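Local coordinates for periplasmic binding protein (Veillonella parvula, PDB 4N01) that probably binds a solute in the periplasm, possibly an iron-siderophore or similar metal complex, for an ABC importer, at residues Glu95-Leu100 with Gly317-Asp322; Lys194-Ile199 with Asp322-Leu327. All blocks are in the same frame, centred on the assembly; numbering follows the deposited sequence.

In the fold
Both contacts use the helix 320-332, contact 1 at its N-terminal end and contact 2 a turn further on, and they share Asp322. The centre of contact 1 lies about 10 Å from the centre of the chain, that of contact 2 about 16 Å. Contact 1 joins a loop of the lobe built on the five-stranded sheet to the start of this helix. Its chemistry is mixed, an arginine that pairs with Glu75 and bonds a backbone carbonyl while its CG lies over a tyrosine ring. Contact 2 is wholly apolar helix packing against the long helix 182-203. Val321 bridges them: its CG1 lies 3.6 Å from CG2 of Thr195. Both are partly buried.

Contact 1: residues Glu95-Leu100 with Gly317-Asp322; sequences EIYPPL and GVRTVD
The ring of Tyr97 carries Arg319 on one face and Pro99 of its own loop on the other, while Asp322 lies at its edge near the hydroxyl. This belongs to the two-lobed fold of periplasmic binding proteins with a long connecting helix: the loop 95-100 comes from the lobe with the five-stranded sheet, and 317-322 leads into helix 320-332. Arg319 CG makes a CH-pi contact 3.9 Å from the Tyr97 ring centroid, 16° off the normal. The two side chains run past each other in opposite directions, and the guanidinium is tilted 32° from the ring, with Tyr97 CB over one of its faces. An arginine suits this place because CG lies over the ring and CD beside Tyr97 CD1 while its charged end reaches the loop backbone. The extended chain from CG to NE carries NH2 to Glu95 O, a 2.9 Å hydrogen bond that lies in both the carbonyl and guanidinium planes. A water bonded to the same oxygen and to Arg319 NH1 adds a second link. Glu75 OE2 forms a salt bridge with Arg319 NH2 and accepts a hydrogen bond from Tyr97 N, a shared anionic oxygen that probably lets these two donors sit 3.1 Å apart. Tyr97 turns its ring away from its own backbone N (chi1 -164°), which directs the hydroxyl to the start of helix 320-332, close to the Asp322 carboxylate but at an angle too poor for a hydrogen bond. A glycerol bound near this tyrosine, probably from the crystallisation liquor, may mark a pocket between the lobes. Val318 adds the apolar part: its branched side chain sets CG2 between Tyr97 and Leu100, 4.1 Å from Tyr97 CD2 and 4.0 Å from Leu100 CD1.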
loop_
_atom_site.group_PDB
_atom_site.type_symbol
_atom_site.label_atom_id
_atom_site.label_comp_id
_atom_site.label_asym_id
_atom_site.label_seq_id
_atom_site.Cartn_x
_atom_site.Cartn_y
_atom_site.Cartn_z
ATOM N N GLU A 95 -12.547 -3.301 -2.191
ATOM C CA GLU A 95 -13.449 -2.147 -2.197
ATOM C C GLU A 95 -12.655 -0.846 -2.198
ATOM O O GLU A 95 -11.697 -0.693 -1.436
ATOM C CB GLU A 95 -14.390 -2.166 -0.982
ATOM C CG GLU A 95 -15.397 -1.004 -0.952
ATOM C CD GLU A 95 -16.096 -0.834 0.394
ATOM O OE1 GLU A 95 -15.492 -1.159 1.441
ATOM O OE2 GLU A 95 -17.254 -0.362 0.407
ATOM N N ILE A 96 -13.051 0.081 -3.064
ATOM C CA ILE A 96 -12.394 1.384 -3.146
ATOM C C ILE A 96 -12.595 2.100 -1.813
ATOM O O ILE A 96 -13.659 1.991 -1.207
ATOM C CB ILE A 96 -13.008 2.220 -4.283
ATOM C CG1 ILE A 96 -12.820 1.481 -5.613
ATOM C CG2 ILE A 96 -12.388 3.620 -4.340
ATOM C CD1 ILE A 96 -11.377 1.141 -5.919
ATOM N N TYR A 97 -11.561 2.780 -1.329
ATOM C CA TYR A 97 -11.654 3.587 -0.113
ATOM C C TYR A 97 -12.899 4.477 -0.222
ATOM O O TYR A 97 -13.027 5.255 -1.171
ATOM C CB TYR A 97 -10.381 4.432 -0.009
ATOM C CG TYR A 97 -10.103 5.034 1.343
ATOM C CD1 TYR A 97 -10.210 4.273 2.503
ATOM C CD2 TYR A 97 -9.697 6.360 1.458
ATOM C CE1 TYR A 97 -9.941 4.825 3.748
ATOM C CE2 TYR A 97 -9.428 6.918 2.696
ATOM C CZ TYR A 97 -9.550 6.146 3.833
ATOM O OH TYR A 97 -9.285 6.684 5.071
ATOM N N PRO A 98 -13.840 4.335 0.722
ATOM C CA PRO A 98 -15.177 4.931 0.556
ATOM C C PRO A 98 -15.223 6.428 0.206
ATOM O O PRO A 98 -16.053 6.793 -0.632
ATOM C CB PRO A 98 -15.862 4.622 1.892
ATOM C CG PRO A 98 -15.251 3.320 2.292
ATOM C CD PRO A 98 -13.786 3.456 1.905
ATOM N N PRO A 99 -14.343 7.269 0.785
ATOM C CA PRO A 99 -14.390 8.673 0.347
ATOM C C PRO A 99 -14.083 8.875 -1.142
ATOM O O PRO A 99 -14.378 9.942 -1.683
ATOM C CB PRO A 99 -13.294 9.340 1.191
ATOM C CG PRO A 99 -13.202 8.493 2.422
ATOM C CD PRO A 99 -13.437 7.085 1.941
ATOM N N LEU A 100 -13.512 7.869 -1.800
ATOM C CA LEU A 100 -13.053 8.030 -3.185
ATOM C C LEU A 100 -13.943 7.298 -4.191
ATOM O O LEU A 100 -13.697 7.352 -5.394
ATOM C CB LEU A 100 -11.612 7.522 -3.326
ATOM C CG LEU A 100 -10.569 8.144 -2.387
ATOM C CD1 LEU A 100 -9.199 7.512 -2.600
ATOM C CD2 LEU A 100 -10.513 9.645 -2.607
ATOM N N GLY A 317 -0.244 4.136 -0.200
ATOM C CA GLY A 317 -1.531 4.599 -0.699
ATOM C C GLY A 317 -1.980 5.816 0.082
ATOM O O GLY A 317 -1.155 6.655 0.446
ATOM N N VAL A 318 -3.278 5.917 0.350
ATOM C CA VAL A 318 -3.817 7.097 1.018
ATOM C C VAL A 318 -4.495 6.719 2.322
ATOM O O VAL A 318 -5.075 7.566 2.986
ATOM C CB VAL A 318 -4.819 7.847 0.120
ATOM C CG1 VAL A 318 -4.138 8.293 -1.164
ATOM C CG2 VAL A 318 -6.015 6.951 -0.181
ATOM N N ARG A 319 -4.401 5.442 2.702
ATOM C CA ARG A 319 -5.153 4.963 3.858
ATOM C C ARG A 319 -4.327 4.832 5.125
ATOM O O ARG A 319 -4.875 4.481 6.175
ATOM C CB ARG A 319 -5.765 3.592 3.571
ATOM C CG ARG A 319 -6.578 3.507 2.287
ATOM C CD ARG A 319 -7.286 2.170 2.277
ATOM N NE ARG A 319 -7.900 1.878 0.989
ATOM C CZ ARG A 319 -8.897 1.017 0.822
ATOM N NH1 ARG A 319 -9.419 0.384 1.873
ATOM N NH2 ARG A 319 -9.379 0.802 -0.390
ATOM N N THR A 320 -3.021 5.072 5.035
ATOM C CA THR A 320 -2.130 4.664 6.120
ATOM C C THR A 320 -2.432 5.263 7.485
ATOM O O THR A 320 -2.604 4.530 8.463
ATOM C CB THR A 320 -0.635 4.933 5.802
ATOM O OG1 THR A 320 -0.321 4.384 4.517
ATOM C CG2 THR A 320 0.239 4.269 6.850
ATOM N N VAL A 321 -2.460 6.588 7.565
ATOM C CA VAL A 321 -2.636 7.226 8.866
ATOM C C VAL A 321 -4.027 6.924 9.440
ATOM O O VAL A 321 -4.174 6.712 10.645
ATOM C CB VAL A 321 -2.340 8.738 8.800
ATOM C CG1 VAL A 321 -2.765 9.419 10.092
ATOM C CG2 VAL A 321 -0.843 8.947 8.569
ATOM N N ASP A 322 -5.033 6.856 8.570
ATOM C CA ASP A 322 -6.379 6.468 8.997
ATOM C C ASP A 322 -6.385 5.075 9.625
ATOM O O ASP A 322 -6.986 4.861 10.682
ATOM C CB ASP A 322 -7.351 6.517 7.816
ATOM C CG ASP A 322 -8.756 6.118 8.205
ATOM O OD1 ASP A 322 -9.467 6.956 8.801
ATOM O OD2 ASP A 322 -9.152 4.966 7.917
HETATM O O HOH W 1 -11.039 -2.032 0.937
#

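Contact 2: residues Lys194-Ile199 with Asp322-Leu327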
loop_
_atom_site.group_PDB
_atom_site.type_symbol
_atom_site.label_atom_id
_atom_site.label_comp_id
_atom_site.label_asym_id
_atom_site.label_seq_id
_atom_site.Cartn_x
_atom_site.Cartn_y
_atom_site.Cartn_z
ATOM N N LYS A 194 -0.957 15.986 11.035
ATOM C CA LYS A 194 -1.684 16.476 12.193
ATOM C C LYS A 194 -2.362 15.314 12.900
ATOM O O LYS A 194 -2.281 15.186 14.127
ATOM C CB LYS A 194 -2.733 17.500 11.758
ATOM C CG LYS A 194 -3.368 18.277 12.889
ATOM C CD LYS A 194 -4.268 19.367 12.321
ATOM C CE LYS A 194 -4.870 20.216 13.422
ATOM N NZ LYS A 194 -5.692 19.386 14.333
ATOM N N THR A 195 -3.023 14.463 12.122
ATOM C CA THR A 195 -3.662 13.268 12.674
ATOM C C THR A 195 -2.640 12.304 13.289
ATOM O O THR A 195 -2.868 11.766 14.380
ATOM C CB THR A 195 -4.498 12.531 11.609
ATOM O OG1 THR A 195 -5.567 13.379 11.185
ATOM C CG2 THR A 195 -5.076 11.236 12.175
ATOM N N LEU A 196 -1.514 12.094 12.606
ATOM C CA LEU A 196 -0.487 11.185 13.114
ATOM C C LEU A 196 0.059 11.682 14.445
ATOM O O LEU A 196 0.287 10.895 15.367
ATOM C CB LEU A 196 0.657 11.015 12.101
ATOM C CG LEU A 196 1.809 10.125 12.597
ATOM C CD1 LEU A 196 1.303 8.711 12.851
ATOM C CD2 LEU A 196 2.977 10.115 11.607
ATOM N N ALA A 197 0.243 12.994 14.558
ATOM C CA ALA A 197 0.734 13.574 15.801
ATOM C C ALA A 197 -0.271 13.359 16.934
ATOM O O ALA A 197 0.116 13.148 18.091
ATOM C CB ALA A 197 1.005 15.048 15.619
ATOM N N ALA A 198 -1.559 13.419 16.612
ATOM C CA ALA A 198 -2.587 13.203 17.627
ATOM C C ALA A 198 -2.549 11.764 18.133
ATOM O O ALA A 198 -2.683 11.513 19.339
ATOM C CB ALA A 198 -3.961 13.544 17.083
ATOM N N ILE A 199 -2.349 10.814 17.224
ATOM C CA ILE A 199 -2.205 9.419 17.634
ATOM C C ILE A 199 -0.974 9.227 18.515
ATOM O O ILE A 199 -1.047 8.627 19.591
ATOM C CB ILE A 199 -2.065 8.483 16.422
ATOM C CG1 ILE A 199 -3.305 8.585 15.528
ATOM C CG2 ILE A 199 -1.846 7.036 16.884
ATOM C CD1 ILE A 199 -3.050 8.090 14.124
ATOM N N ASP A 322 -5.033 6.856 8.570
ATOM C CA ASP A 322 -6.379 6.468 8.997
ATOM C C ASP A 322 -6.385 5.075 9.625
ATOM O O ASP A 322 -6.986 4.861 10.682
ATOM C CB ASP A 322 -7.351 6.517 7.816
ATOM C CG ASP A 322 -8.756 6.118 8.205
ATOM O OD1 ASP A 322 -9.467 6.956 8.801
ATOM O OD2 ASP A 322 -9.152 4.966 7.917
ATOM N N ALA A 323 -5.696 4.138 8.984
ATOM C CA ALA A 323 -5.598 2.774 9.490
ATOM C C ALA A 323 -4.769 2.718 10.778
ATOM O O ALA A 323 -5.101 1.982 11.716
ATOM C CB ALA A 323 -4.991 1.874 8.438
ATOM N N LEU A 324 -3.693 3.497 10.828
ATOM C CA LEU A 324 -2.853 3.541 12.022
ATOM C C LEU A 324 -3.618 4.042 13.243
ATOM O O LEU A 324 -3.353 3.623 14.370
ATOM C CB LEU A 324 -1.634 4.423 11.778
ATOM C CG LEU A 324 -0.503 3.857 10.909
ATOM C CD1 LEU A 324 0.596 4.915 10.760
ATOM C CD2 LEU A 324 0.072 2.595 11.506
ATOM N N LYS A 325 -4.569 4.940 13.021
ATOM C CA LYS A 325 -5.426 5.421 14.102
ATOM C C LYS A 325 -6.193 4.252 14.728
ATOM O O LYS A 325 -6.188 4.063 15.953
ATOM C CB LYS A 325 -6.396 6.469 13.570
ATOM C CG LYS A 325 -7.199 7.192 14.625
ATOM C CD LYS A 325 -7.972 8.359 13.994
ATOM C CE LYS A 325 -8.709 9.188 15.030
ATOM N NZ LYS A 325 -9.786 8.425 15.714
ATOM N N ARG A 326 -6.843 3.460 13.880
ATOM C CA ARG A 326 -7.621 2.308 14.343
ATOM C C ARG A 326 -6.731 1.265 15.007
ATOM O O ARG A 326 -7.089 0.711 16.054
ATOM C CB ARG A 326 -8.384 1.679 13.175
ATOM C CG ARG A 326 -9.388 0.611 13.585
ATOM C CD ARG A 326 -10.095 0.014 12.359
ATOM N NE ARG A 326 -9.308 -1.049 11.732
ATOM C CZ ARG A 326 -8.746 -0.969 10.529
ATOM N NH1 ARG A 326 -8.888 0.129 9.789
ATOM N NH2 ARG A 326 -8.055 -2.005 10.057
ATOM N N LEU A 327 -5.576 0.998 14.403
ATOM C CA LEU A 327 -4.675 -0.028 14.906
ATOM C C LEU A 327 -4.122 0.389 16.258
ATOM O O LEU A 327 -4.005 -0.438 17.157
ATOM C CB LEU A 327 -3.526 -0.281 13.919
ATOM C CG LEU A 327 -3.896 -0.986 12.608
ATOM C CD1 LEU A 327 -2.729 -0.999 11.627
ATOM C CD2 LEU A 327 -4.312 -2.387 12.894
#
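Ile199 reaches across to the neighbouring helix with its delta methyl: CD1 rests 3.6 Å from Lys325 CA and 3.8 Å from Lys325 CB, pressing on backbone as much as on side chain. Its CG1 branch, anti to the carbonyl carbon (chi1 -60°), carries this methyl over the facing helix turn, so a long, branched residue spans the gap well. One turn earlier, Leu196 CD1 meets Leu324 CD1 at 4.4 Å, a loose apolar pair. Thr195 offers only its methyl, CG2, to the aliphatic part of Lys325; a lysine fits this margin because its methylenes can pack while the amino group leads away. There is no hydrogen bond between the segments. The axes of segments 194-199 and 322-327 run nearly parallel, 13° apart, and approach to 9.9 Å. Farther out, Ile199 also touches Ala328, extending the same seam along helix 320-332. Thus helix 320-332 packs against helix 182-203, the long helix connecting the lobes, and also against helix 228-234 and strand 306-309 of its own lobe, Leu324 meeting helix 228-234 and Leu327 both of them.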